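Local structure of 6-phosphogluconate dehydrogenase (Decarboxylating) (Geobacter metallireducens, 4E21) at residues 114-119 / 208-213; 137-142 / 152-157; 172-177 / 195-200; 305-310 / 325-330. The protein probably catalyses the NADP-dependent oxidative decarboxylation of 6-phosphogluconate in the pentose phosphate pathway. All coordinates share one frame; numbering follows the deposited sequence.

Contact 1 (114-119 / 208-213); sequences GGNSHY and FVKMVH
Phe208 lays one ring edge over the Tyr119 ring, with its CD2 above the ring centre and 3.5 Å from Tyr119 CE2. This is a T-shaped pair, centroids 4.8 Å apart and planes at 72°. Tyr119 can offer that face because its CG stands between the backbone N and the carbonyl carbon (chi1 81°). The chain of Met211, a selenomethionine, bends at its last torsion and brings CE over the centre of the Phe208 ring, where CE also lies 4.1 Å from Tyr119 CE2. Its selenium comes obliquely to two rings, in a Met-aromatic contact with Tyr119 and beside His118, whose NE2 is 4.4 Å from SE. With a leucine in place of Tyr119, the edge of Phe208 would probably lose the flat surface it rests on, and Phe255 O of the second subunit would lose its hydroxyl partner. At the other end the contact is polar. Lys210 bends twice along its chain, and NZ gives a weak hydrogen bond to Asn116 OD1 at 3.1 Å. A water donates to Gly114 O at 3.0 Å and weakly accepts from the same NZ, which also makes a weak bond to Thr141 O. The family's active site lies in the cleft between its two domains, and this is their junction: the loop between strand 110-113 and helix 119-130 meets the first turns of the long helix 205-232, while Trp308 and Thr309 of helix 305-316 pack against Met211.

Contact 2 (137-142 / 152-157); sequences VDVGTS and YCLMIG
Tyr152 leads in just ahead of its strand, its CA-H directed at Ser142 O and its ring presenting an edge to that same oxygen. Cys153 pairs with Ser142: Ser142 N donates to Cys153 O at 2.9 Å, and the return bond from Cys153 N is weak. Leu154 comes next, turned to the other face of the sheet, where CD2 lies 3.7 Å from Thr141 CB and 3.8 Å from Val139 CG1; Phe170 of helix 167-173 covers this patch. Here the Rossmann-type NAD-binding sheet changes direction, strand 153-157 running antiparallel to 135-142 while the strands before it are parallel. Met155 forms a hydrogen-bonded pair with Gly140, Gly140 N to Met155 O and Met155 N to Gly140 O both 2.8 Å and in the carbonyl planes. Its chain folds along the strand to set Met155 CE 3.7 Å from Ser142 CB. Ile156 holds CG1 anti to its carbonyl carbon (chi1 -48°), lying beside Val139, while CG2 reaches Val137 CG1 at 3.8 Å. Gly157 N gives Asp138 O a nearly straight bond of 2.8 Å (170° at the hydrogen). The Asp138 carboxylate leans over Gly157, where a side chain would collide with OD2, and spends its oxygens on the backbone N of Gly204 and His207.

Contact 3 (172-177 / 195-200); sequences TLAPGI and LGYLHC
The turn that ends helix 167-173 meets the lead-in to strand 197-201, the outermost strand on this side of the chain's NAD-binding sheet. Its one cross-segment hydrogen bond runs from Gly176 N to Leu195 O, 2.9 Å long and bent (142° at the hydrogen), with the donor tilted out of the carbonyl plane. The same oxygen is crowded by carbon: Pro175 CD lies 3.3 Å and Ala174 CB 3.5 Å from Leu195 O. Ala174, the first residue to leave the helix, also presses its CB against Tyr197 CD1 at 3.6 Å. The Tyr197 hydroxyl is hydrogen-bonded to Asp167. Gly196 makes the close fit possible: at its phi of 94° any CB would run into Pro175 CD. Gly176 is glycine for a local reason, since its backbone angles would jam a CB against the preceding carbonyl. Further along, Ile177 CB and Leu195 CD1 touch lightly at 4.5 Å. Strand 153-157 lies alongside, with Leu154 and Ile156 against Tyr197; helix 32-43 holds the helix end through Arg40, which bonds to Thr172 O and Ala174 O, and Arg271 of the second subunit binds Ile177 O.

Contact 4 (305-310 / 325-330); sequences EGRWTV and SALYER
Gly306 is where the two segments come nearest, CA to CA, its CA 6.5 Å from Leu327 CA. With no side chain here, the backbone itself is a surface for the leucine, and Gly306 O lies 4.1 Å from Leu327 CD2. Arg307 follows, taking both methyls: Leu327 CD2 sits 3.8 Å from Arg307 CA, and Arg307 CG is 4.0 Å from each branch, the two side chains crossing at about a right angle. Leu327 reaches this spot because its CG points anti to the backbone N (chi1 180°). The rest of Arg307 extends past it, and its NE forms a salt bridge with Asp302. Two residues on, Thr309 OG1 and N both bond to Glu305 O, from opposite faces of that carbonyl. Val310 adds CG2, 4.1 Å from Leu327 CD2, while its CG1 approaches Tyr328 OH, which is hydrogen-bonded to Ser324 of the third subunit. Cutting Leu327 back to an alanine is likely to open a gap between the helices and to leave Arg307 CG and Val310 CG2 without their shared neighbour. The short helical segments run at 138° to each other, axes 10.1 Å apart. No hydrogen bond crosses between them, so one leucine fitted against Gly306, the CA and CG of Arg307, and Val310 carries the contact in this all-helical domain, and the polar ends are left to bind other segments and subunits.

Overall arrangement
From the N terminus, the chain runs through the parallel strands of the NAD-binding domain to the loop at 114-119, where contact 1 opens; it closes only at 208-213, on the long helix 205-232. Within that span lie contacts 2 and 3, one after the other: contact 2 closes a short hairpin-like excursion between strands 135-142 and 153-157, and contact 3 closes the loop from helix 167-173 to strand 197-201. Strands 153-157 and 197-201 are neighbours, so these two contacts share the sheet. Contact 4 follows in series, joining two C-terminal helices. Contact 1 touches all the others and thus links sheet and helical domain, while contacts 3 and 4 lie about 27 Å apart, centre to centre.

Contact 1 (114-119 / 208-213)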
loop_
_atom_site.group_PDB
_atom_site.type_symbol
_atom_site.label_atom_id
_atom_site.label_comp_id
_atom_site.label_asym_id
_atom_site.label_seq_id
_atom_site.Cartn_x
_atom_site.Cartn_y
_atom_site.Cartn_z
ATOM N N GLY B 114 -12.767 -15.004 27.237
ATOM C CA GLY B 114 -11.957 -13.814 27.288
ATOM C C GLY B 114 -10.725 -13.937 26.420
ATOM O O GLY B 114 -9.901 -13.034 26.386
ATOM N N GLY B 115 -10.604 -15.047 25.706
ATOM C CA GLY B 115 -9.444 -15.271 24.864
ATOM C C GLY B 115 -9.603 -14.650 23.489
ATOM O O GLY B 115 -10.481 -13.814 23.265
ATOM N N ASN B 116 -8.752 -15.081 22.564
ATOM C CA ASN B 116 -8.746 -14.582 21.197
ATOM C C ASN B 116 -9.568 -15.440 20.245
ATOM O O ASN B 116 -9.034 -16.068 19.343
ATOM C CB ASN B 116 -7.304 -14.498 20.713
ATOM C CG ASN B 116 -6.474 -13.569 21.566
ATOM O OD1 ASN B 116 -6.785 -12.381 21.679
ATOM N ND2 ASN B 116 -5.415 -14.099 22.182
ATOM N N SER B 117 -10.874 -15.478 20.467
ATOM C CA SER B 117 -11.772 -16.193 19.583
ATOM C C SER B 117 -12.227 -15.240 18.491
ATOM O O SER B 117 -12.275 -14.030 18.708
ATOM C CB SER B 117 -12.982 -16.708 20.372
ATOM O OG SER B 117 -12.650 -17.891 21.081
ATOM N N HIS B 118 -12.551 -15.783 17.321
ATOM C CA HIS B 118 -13.137 -14.985 16.265
ATOM C C HIS B 118 -14.633 -14.767 16.539
ATOM O O HIS B 118 -15.356 -15.704 16.871
ATOM C CB HIS B 118 -12.926 -15.641 14.904
ATOM C CG HIS B 118 -13.406 -14.798 13.764
ATOM N ND1 HIS B 118 -14.677 -14.904 13.242
ATOM C CD2 HIS B 118 -12.799 -13.795 13.082
ATOM C CE1 HIS B 118 -14.822 -14.027 12.263
ATOM N NE2 HIS B 118 -13.701 -13.335 12.150
ATOM N N TYR B 119 -15.101 -13.535 16.398
ATOM C CA TYR B 119 -16.469 -13.210 16.791
ATOM C C TYR B 119 -17.551 -14.068 16.134
ATOM O O TYR B 119 -18.585 -14.305 16.740
ATOM C CB TYR B 119 -16.771 -11.724 16.578
ATOM C CG TYR B 119 -17.112 -11.380 15.151
ATOM C CD1 TYR B 119 -18.437 -11.241 14.749
ATOM C CD2 TYR B 119 -16.108 -11.194 14.195
ATOM C CE1 TYR B 119 -18.757 -10.920 13.437
ATOM C CE2 TYR B 119 -16.414 -10.884 12.876
ATOM C CZ TYR B 119 -17.741 -10.739 12.502
ATOM O OH TYR B 119 -18.064 -10.428 11.190
ATOM N N PHE B 208 -15.312 -8.568 18.258
ATOM C CA PHE B 208 -15.257 -7.803 17.015
ATOM C C PHE B 208 -14.438 -6.520 17.227
ATOM O O PHE B 208 -13.540 -6.193 16.446
ATOM C CB PHE B 208 -16.651 -7.453 16.507
ATOM C CG PHE B 208 -16.661 -6.865 15.116
ATOM C CD1 PHE B 208 -16.245 -5.553 14.895
ATOM C CD2 PHE B 208 -17.095 -7.617 14.032
ATOM C CE1 PHE B 208 -16.245 -5.004 13.614
ATOM C CE2 PHE B 208 -17.102 -7.071 12.740
ATOM C CZ PHE B 208 -16.673 -5.756 12.537
ATOM N N VAL B 209 -14.738 -5.806 18.299
ATOM C CA VAL B 209 -14.017 -4.584 18.584
ATOM C C VAL B 209 -12.567 -4.847 18.985
ATOM O O VAL B 209 -11.681 -4.073 18.630
ATOM C CB VAL B 209 -14.747 -3.707 19.618
ATOM C CG1 VAL B 209 -13.873 -2.497 20.004
ATOM C CG2 VAL B 209 -16.099 -3.241 19.046
ATOM N N LYS B 210 -12.305 -5.929 19.710
ATOM C CA LYS B 210 -10.927 -6.235 20.109
ATOM C C LYS B 210 -10.069 -6.564 18.877
ATOM O O LYS B 210 -8.891 -6.200 18.795
ATOM C CB LYS B 210 -10.902 -7.393 21.120
ATOM C CG LYS B 210 -9.578 -8.130 21.196
ATOM C CD LYS B 210 -8.553 -7.356 21.985
ATOM C CE LYS B 210 -7.151 -7.923 21.786
ATOM N NZ LYS B 210 -7.062 -9.322 22.254
HETATM N N MSE B 211 -10.673 -7.273 17.934
HETATM C CA MSE B 211 -10.035 -7.616 16.667
HETATM C C MSE B 211 -9.497 -6.356 15.939
HETATM O O MSE B 211 -8.342 -6.319 15.506
HETATM C CB MSE B 211 -11.053 -8.400 15.814
HETATM C CG MSE B 211 -10.841 -8.410 14.328
HETATM SE SE MSE B 211 -12.273 -9.361 13.353
HETATM C CE MSE B 211 -13.627 -7.962 13.236
ATOM N N VAL B 212 -10.339 -5.333 15.836
ATOM C CA VAL B 212 -10.021 -4.123 15.095
ATOM C C VAL B 212 -8.966 -3.312 15.870
ATOM O O VAL B 212 -8.045 -2.762 15.277
ATOM C CB VAL B 212 -11.299 -3.298 14.838
ATOM C CG1 VAL B 212 -10.981 -1.934 14.181
ATOM C CG2 VAL B 212 -12.285 -4.103 13.980
ATOM N N HIS B 213 -9.101 -3.280 17.194
ATOM C CA HIS B 213 -8.066 -2.765 18.078
ATOM C C HIS B 213 -6.703 -3.337 17.729
ATOM O O HIS B 213 -5.727 -2.609 17.654
ATOM C CB HIS B 213 -8.433 -3.105 19.522
ATOM C CG HIS B 213 -7.306 -2.996 20.493
ATOM N ND1 HIS B 213 -6.327 -3.961 20.610
ATOM C CD2 HIS B 213 -7.027 -2.061 21.433
ATOM C CE1 HIS B 213 -5.486 -3.618 21.571
ATOM N NE2 HIS B 213 -5.890 -2.471 22.087
HETATM O O HOH W 1 -9.310 -11.000 24.203
#

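Contact 2 (137-142 / 152-157)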
loop_
_atom_site.group_PDB
_atom_site.type_symbol
_atom_site.label_atom_id
_atom_site.label_comp_id
_atom_site.label_asym_id
_atom_site.label_seq_id
_atom_site.Cartn_x
_atom_site.Cartn_y
_atom_site.Cartn_z
ATOM N N VAL B 137 -20.901 -14.885 27.216
ATOM C CA VAL B 137 -20.341 -13.534 27.121
ATOM C C VAL B 137 -18.924 -13.513 26.527
ATOM O O VAL B 137 -18.039 -14.240 26.990
ATOM C CB VAL B 137 -20.344 -12.858 28.503
ATOM C CG1 VAL B 137 -19.824 -11.436 28.412
ATOM C CG2 VAL B 137 -21.749 -12.860 29.072
ATOM N N ASP B 138 -18.718 -12.696 25.485
ATOM C CA ASP B 138 -17.389 -12.557 24.881
ATOM C C ASP B 138 -16.669 -11.317 25.397
ATOM O O ASP B 138 -17.231 -10.221 25.446
ATOM C CB ASP B 138 -17.417 -12.604 23.337
ATOM C CG ASP B 138 -18.381 -11.585 22.717
ATOM O OD1 ASP B 138 -19.614 -11.790 22.764
ATOM O OD2 ASP B 138 -17.905 -10.585 22.150
ATOM N N VAL B 139 -15.435 -11.505 25.829
ATOM C CA VAL B 139 -14.635 -10.388 26.290
ATOM C C VAL B 139 -13.319 -10.350 25.533
ATOM O O VAL B 139 -12.539 -11.299 25.576
ATOM C CB VAL B 139 -14.384 -10.420 27.829
ATOM C CG1 VAL B 139 -13.418 -9.311 28.245
ATOM C CG2 VAL B 139 -15.690 -10.266 28.586
ATOM N N GLY B 140 -13.101 -9.272 24.791
ATOM C CA GLY B 140 -11.801 -9.007 24.221
ATOM C C GLY B 140 -11.035 -8.228 25.265
ATOM O O GLY B 140 -11.491 -7.180 25.731
ATOM N N THR B 141 -9.882 -8.744 25.665
ATOM C CA THR B 141 -9.116 -8.064 26.689
ATOM C C THR B 141 -7.808 -7.555 26.094
ATOM O O THR B 141 -7.162 -8.221 25.278
ATOM C CB THR B 141 -8.910 -8.941 27.963
ATOM O OG1 THR B 141 -7.559 -9.390 28.048
ATOM C CG2 THR B 141 -9.852 -10.135 27.963
ATOM N N SER B 142 -7.460 -6.326 26.436
ATOM C CA SER B 142 -6.208 -5.770 25.973
ATOM C C SER B 142 -5.403 -5.364 27.199
ATOM O O SER B 142 -5.968 -5.141 28.276
ATOM C CB SER B 142 -6.466 -4.577 25.057
ATOM O OG SER B 142 -5.265 -3.833 24.874
ATOM N N TYR B 152 -7.055 -4.071 32.823
ATOM C CA TYR B 152 -7.174 -4.510 31.442
ATOM C C TYR B 152 -8.269 -3.687 30.806
ATOM O O TYR B 152 -9.293 -3.404 31.444
ATOM C CB TYR B 152 -7.582 -5.986 31.379
ATOM C CG TYR B 152 -6.659 -6.930 32.124
ATOM C CD1 TYR B 152 -6.872 -7.229 33.465
ATOM C CD2 TYR B 152 -5.568 -7.520 31.485
ATOM C CE1 TYR B 152 -6.024 -8.090 34.154
ATOM C CE2 TYR B 152 -4.708 -8.374 32.163
ATOM C CZ TYR B 152 -4.943 -8.659 33.502
ATOM O OH TYR B 152 -4.098 -9.518 34.181
ATOM N N CYS B 153 -8.057 -3.290 29.559
ATOM C CA CYS B 153 -9.139 -2.710 28.776
ATOM C C CYS B 153 -10.023 -3.866 28.309
ATOM O O CYS B 153 -9.517 -4.837 27.768
ATOM C CB CYS B 153 -8.586 -1.967 27.563
ATOM S SG CYS B 153 -9.896 -1.224 26.604
ATOM N N LEU B 154 -11.329 -3.752 28.528
ATOM C CA LEU B 154 -12.273 -4.858 28.298
ATOM C C LEU B 154 -13.383 -4.469 27.338
ATOM O O LEU B 154 -14.091 -3.468 27.537
ATOM C CB LEU B 154 -12.910 -5.324 29.608
ATOM C CG LEU B 154 -11.948 -5.838 30.673
ATOM C CD1 LEU B 154 -12.711 -6.347 31.898
ATOM C CD2 LEU B 154 -11.076 -6.928 30.106
HETATM N N MSE B 155 -13.520 -5.261 26.290
HETATM C CA MSE B 155 -14.521 -5.014 25.278
HETATM C C MSE B 155 -15.470 -6.208 25.284
HETATM O O MSE B 155 -15.068 -7.350 25.014
HETATM C CB MSE B 155 -13.838 -4.815 23.922
HETATM C CG MSE B 155 -12.951 -3.549 23.869
HETATM SE SE MSE B 155 -11.374 -3.861 22.778
HETATM C CE MSE B 155 -10.051 -4.218 24.175
ATOM N N ILE B 156 -16.732 -5.930 25.617
ATOM C CA ILE B 156 -17.674 -6.954 26.064
ATOM C C ILE B 156 -18.878 -7.068 25.141
ATOM O O ILE B 156 -19.517 -6.063 24.822
ATOM C CB ILE B 156 -18.139 -6.640 27.499
ATOM C CG1 ILE B 156 -16.926 -6.322 28.392
ATOM C CG2 ILE B 156 -18.978 -7.787 28.067
ATOM C CD1 ILE B 156 -17.275 -5.577 29.692
ATOM N N GLY B 157 -19.158 -8.286 24.682
ATOM C CA GLY B 157 -20.361 -8.558 23.905
ATOM C C GLY B 157 -21.262 -9.593 24.577
ATOM O O GLY B 157 -20.785 -10.493 25.275
#

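Contact 3 (172-177 / 195-200)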
loop_
_atom_site.group_PDB
_atom_site.type_symbol
_atom_site.label_atom_id
_atom_site.label_comp_id
_atom_site.label_asym_id
_atom_site.label_seq_id
_atom_site.Cartn_x
_atom_site.Cartn_y
_atom_site.Cartn_z
ATOM N N THR B 172 -13.406 -4.447 38.785
ATOM C CA THR B 172 -12.161 -4.877 39.412
ATOM C C THR B 172 -11.066 -5.052 38.376
ATOM O O THR B 172 -9.926 -4.630 38.584
ATOM C CB THR B 172 -12.352 -6.203 40.170
ATOM O OG1 THR B 172 -13.299 -5.996 41.213
ATOM C CG2 THR B 172 -11.040 -6.705 40.777
ATOM N N LEU B 173 -11.425 -5.675 37.257
ATOM C CA LEU B 173 -10.478 -6.023 36.213
ATOM C C LEU B 173 -9.957 -4.794 35.441
ATOM O O LEU B 173 -8.802 -4.756 35.039
ATOM C CB LEU B 173 -11.147 -6.985 35.250
ATOM C CG LEU B 173 -10.656 -8.434 35.197
ATOM C CD1 LEU B 173 -9.950 -8.850 36.443
ATOM C CD2 LEU B 173 -11.815 -9.371 34.854
ATOM N N ALA B 174 -10.829 -3.806 35.248
ATOM C CA ALA B 174 -10.531 -2.612 34.463
ATOM C C ALA B 174 -9.662 -1.607 35.250
ATOM O O ALA B 174 -9.535 -1.704 36.486
ATOM C CB ALA B 174 -11.834 -1.961 33.988
ATOM N N PRO B 175 -9.050 -0.650 34.535
ATOM C CA PRO B 175 -8.104 0.299 35.149
ATOM C C PRO B 175 -8.766 1.304 36.084
ATOM O O PRO B 175 -8.134 1.724 37.044
ATOM C CB PRO B 175 -7.511 1.035 33.942
ATOM C CG PRO B 175 -7.754 0.128 32.762
ATOM C CD PRO B 175 -9.088 -0.501 33.066
ATOM N N GLY B 176 -10.020 1.662 35.829
ATOM C CA GLY B 176 -10.649 2.743 36.565
ATOM C C GLY B 176 -10.344 4.107 35.964
ATOM O O GLY B 176 -9.294 4.313 35.354
ATOM N N ILE B 177 -11.268 5.042 36.152
ATOM C CA ILE B 177 -11.177 6.355 35.546
ATOM C C ILE B 177 -9.827 7.033 35.782
ATOM O O ILE B 177 -9.342 7.773 34.921
ATOM C CB ILE B 177 -12.313 7.276 36.039
ATOM C CG1 ILE B 177 -12.510 8.444 35.078
ATOM C CG2 ILE B 177 -12.000 7.818 37.418
ATOM C CD1 ILE B 177 -13.838 9.129 35.277
ATOM N N LEU B 195 -14.117 3.991 32.530
ATOM C CA LEU B 195 -13.511 3.108 33.523
ATOM C C LEU B 195 -12.533 2.135 32.861
ATOM O O LEU B 195 -11.730 1.478 33.545
ATOM C CB LEU B 195 -14.606 2.337 34.280
ATOM C CG LEU B 195 -15.313 2.949 35.507
ATOM C CD1 LEU B 195 -15.652 4.383 35.297
ATOM C CD2 LEU B 195 -16.595 2.176 35.857
ATOM N N GLY B 196 -12.611 2.038 31.528
ATOM C CA GLY B 196 -11.791 1.098 30.789
ATOM C C GLY B 196 -12.458 -0.253 30.508
ATOM O O GLY B 196 -11.784 -1.230 30.197
ATOM N N TYR B 197 -13.783 -0.312 30.606
ATOM C CA TYR B 197 -14.519 -1.449 30.077
ATOM C C TYR B 197 -15.809 -0.973 29.430
ATOM O O TYR B 197 -16.321 0.101 29.760
ATOM C CB TYR B 197 -14.770 -2.534 31.142
ATOM C CG TYR B 197 -15.739 -2.151 32.243
ATOM C CD1 TYR B 197 -15.329 -1.352 33.313
ATOM C CD2 TYR B 197 -17.061 -2.604 32.224
ATOM C CE1 TYR B 197 -16.209 -1.005 34.330
ATOM C CE2 TYR B 197 -17.944 -2.274 33.236
ATOM C CZ TYR B 197 -17.511 -1.473 34.286
ATOM O OH TYR B 197 -18.383 -1.138 35.291
ATOM N N LEU B 198 -16.320 -1.759 28.487
ATOM C CA LEU B 198 -17.405 -1.279 27.644
ATOM C C LEU B 198 -18.188 -2.446 27.121
ATOM O O LEU B 198 -17.610 -3.365 26.535
ATOM C CB LEU B 198 -16.848 -0.549 26.425
ATOM C CG LEU B 198 -17.677 0.570 25.784
ATOM C CD1 LEU B 198 -17.425 0.629 24.258
ATOM C CD2 LEU B 198 -19.174 0.520 26.108
ATOM N N HIS B 199 -19.500 -2.392 27.307
ATOM C CA HIS B 199 -20.403 -3.357 26.696
ATOM C C HIS B 199 -20.624 -2.869 25.274
ATOM O O HIS B 199 -21.295 -1.860 25.049
ATOM C CB HIS B 199 -21.725 -3.438 27.467
ATOM C CG HIS B 199 -22.685 -4.430 26.911
ATOM N ND1 HIS B 199 -24.028 -4.425 27.219
ATOM C CD2 HIS B 199 -22.502 -5.464 26.055
ATOM C CE1 HIS B 199 -24.630 -5.415 26.584
ATOM N NE2 HIS B 199 -23.725 -6.059 25.866
ATOM N N CYS B 200 -20.039 -3.576 24.315
ATOM C CA CYS B 200 -19.968 -3.076 22.950
ATOM C C CYS B 200 -21.194 -3.391 22.109
ATOM O O CYS B 200 -21.455 -2.713 21.115
ATOM C CB CYS B 200 -18.722 -3.625 22.277
ATOM S SG CYS B 200 -17.199 -2.915 22.959
#

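Contact 4 (305-310 / 325-330)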
loop_
_atom_site.group_PDB
_atom_site.type_symbol
_atom_site.label_atom_id
_atom_site.label_comp_id
_atom_site.label_asym_id
_atom_site.label_seq_id
_atom_site.Cartn_x
_atom_site.Cartn_y
_atom_site.Cartn_z
ATOM N N GLU B 305 -5.853 -11.791 14.744
ATOM C CA GLU B 305 -6.755 -10.643 14.775
ATOM C C GLU B 305 -6.454 -9.641 13.666
ATOM O O GLU B 305 -7.360 -9.035 13.123
ATOM C CB GLU B 305 -6.716 -9.961 16.130
ATOM C CG GLU B 305 -7.638 -10.618 17.163
ATOM C CD GLU B 305 -6.920 -11.590 18.089
ATOM O OE1 GLU B 305 -5.672 -11.780 17.935
ATOM O OE2 GLU B 305 -7.626 -12.155 18.975
ATOM N N GLY B 306 -5.180 -9.477 13.323
ATOM C CA GLY B 306 -4.806 -8.641 12.197
ATOM C C GLY B 306 -5.393 -9.167 10.899
ATOM O O GLY B 306 -5.943 -8.394 10.106
ATOM N N ARG B 307 -5.280 -10.471 10.657
ATOM C CA ARG B 307 -5.896 -11.030 9.461
ATOM C C ARG B 307 -7.413 -10.868 9.473
ATOM O O ARG B 307 -8.004 -10.506 8.453
ATOM C CB ARG B 307 -5.533 -12.500 9.266
ATOM C CG ARG B 307 -4.072 -12.749 9.348
ATOM C CD ARG B 307 -3.720 -14.155 8.959
ATOM N NE ARG B 307 -2.346 -14.481 9.343
ATOM C CZ ARG B 307 -1.627 -15.437 8.763
ATOM N NH1 ARG B 307 -2.154 -16.141 7.767
ATOM N NH2 ARG B 307 -0.394 -15.694 9.183
ATOM N N TRP B 308 -8.043 -11.166 10.607
ATOM C CA TRP B 308 -9.497 -11.102 10.699
ATOM C C TRP B 308 -9.981 -9.689 10.424
ATOM O O TRP B 308 -11.037 -9.493 9.854
ATOM C CB TRP B 308 -10.000 -11.573 12.072
ATOM C CG TRP B 308 -9.459 -12.914 12.468
ATOM C CD1 TRP B 308 -8.937 -13.866 11.635
ATOM C CD2 TRP B 308 -9.415 -13.472 13.791
ATOM N NE1 TRP B 308 -8.544 -14.965 12.357
ATOM C CE2 TRP B 308 -8.828 -14.753 13.683
ATOM C CE3 TRP B 308 -9.809 -13.010 15.053
ATOM C CZ2 TRP B 308 -8.628 -15.586 14.799
ATOM C CZ3 TRP B 308 -9.607 -13.837 16.168
ATOM C CH2 TRP B 308 -9.021 -15.108 16.031
ATOM N N THR B 309 -9.201 -8.707 10.843
ATOM C CA THR B 309 -9.559 -7.303 10.645
ATOM C C THR B 309 -9.621 -6.962 9.166
ATOM O O THR B 309 -10.569 -6.318 8.709
ATOM C CB THR B 309 -8.542 -6.330 11.316
ATOM O OG1 THR B 309 -8.526 -6.536 12.733
ATOM C CG2 THR B 309 -8.923 -4.897 11.036
ATOM N N VAL B 310 -8.606 -7.385 8.421
ATOM C CA VAL B 310 -8.581 -7.161 6.976
ATOM C C VAL B 310 -9.729 -7.910 6.260
ATOM O O VAL B 310 -10.347 -7.376 5.330
ATOM C CB VAL B 310 -7.232 -7.563 6.388
ATOM C CG1 VAL B 310 -7.279 -7.523 4.848
ATOM C CG2 VAL B 310 -6.109 -6.656 6.976
ATOM N N SER B 325 -1.222 -3.373 4.707
ATOM C CA SER B 325 0.201 -3.311 4.466
ATOM C C SER B 325 1.030 -3.641 5.707
ATOM O O SER B 325 2.050 -4.309 5.601
ATOM C CB SER B 325 0.565 -1.983 3.851
ATOM O OG SER B 325 0.340 -2.104 2.455
ATOM N N ALA B 326 0.560 -3.226 6.881
ATOM C CA ALA B 326 1.245 -3.566 8.133
ATOM C C ALA B 326 1.232 -5.080 8.355
ATOM O O ALA B 326 2.226 -5.675 8.808
ATOM C CB ALA B 326 0.622 -2.847 9.321
ATOM N N LEU B 327 0.113 -5.703 8.026
ATOM C CA LEU B 327 0.025 -7.156 8.084
ATOM C C LEU B 327 0.982 -7.815 7.079
ATOM O O LEU B 327 1.705 -8.764 7.434
ATOM C CB LEU B 327 -1.416 -7.631 7.838
ATOM C CG LEU B 327 -1.653 -9.145 7.868
ATOM C CD1 LEU B 327 -1.423 -9.717 9.262
ATOM C CD2 LEU B 327 -3.079 -9.456 7.397
ATOM N N TYR B 328 0.982 -7.321 5.837
ATOM C CA TYR B 328 1.780 -7.942 4.778
ATOM C C TYR B 328 3.267 -7.820 5.076
ATOM O O TYR B 328 4.065 -8.686 4.680
ATOM C CB TYR B 328 1.463 -7.367 3.389
ATOM C CG TYR B 328 0.009 -7.542 2.987
ATOM C CD1 TYR B 328 -0.648 -6.590 2.199
ATOM C CD2 TYR B 328 -0.706 -8.652 3.410
ATOM C CE1 TYR B 328 -1.995 -6.753 1.837
ATOM C CE2 TYR B 328 -2.045 -8.822 3.074
ATOM C CZ TYR B 328 -2.684 -7.874 2.283
ATOM O OH TYR B 328 -4.002 -8.049 1.970
ATOM N N GLU B 329 3.642 -6.745 5.767
ATOM C CA GLU B 329 5.034 -6.578 6.121
ATOM C C GLU B 329 5.455 -7.674 7.073
ATOM O O GLU B 329 6.584 -8.156 7.009
ATOM C CB GLU B 329 5.316 -5.175 6.693
ATOM C CG GLU B 329 5.272 -4.063 5.610
ATOM C CD GLU B 329 5.385 -2.680 6.219
ATOM O OE1 GLU B 329 4.806 -2.471 7.292
ATOM O OE2 GLU B 329 6.063 -1.804 5.651
ATOM N N ARG B 330 4.554 -8.066 7.961
ATOM C CA ARG B 330 4.834 -9.199 8.831
ATOM C C ARG B 330 5.010 -10.477 8.003
ATOM O O ARG B 330 5.940 -11.249 8.265
ATOM C CB ARG B 330 3.755 -9.367 9.914
ATOM C CG ARG B 330 3.645 -8.166 10.843
ATOM C CD ARG B 330 2.821 -8.476 12.067
ATOM N NE ARG B 330 2.763 -7.330 12.971
ATOM C CZ ARG B 330 2.416 -7.398 14.251
ATOM N NH1 ARG B 330 2.116 -8.568 14.811
ATOM N NH2 ARG B 330 2.390 -6.295 14.972
#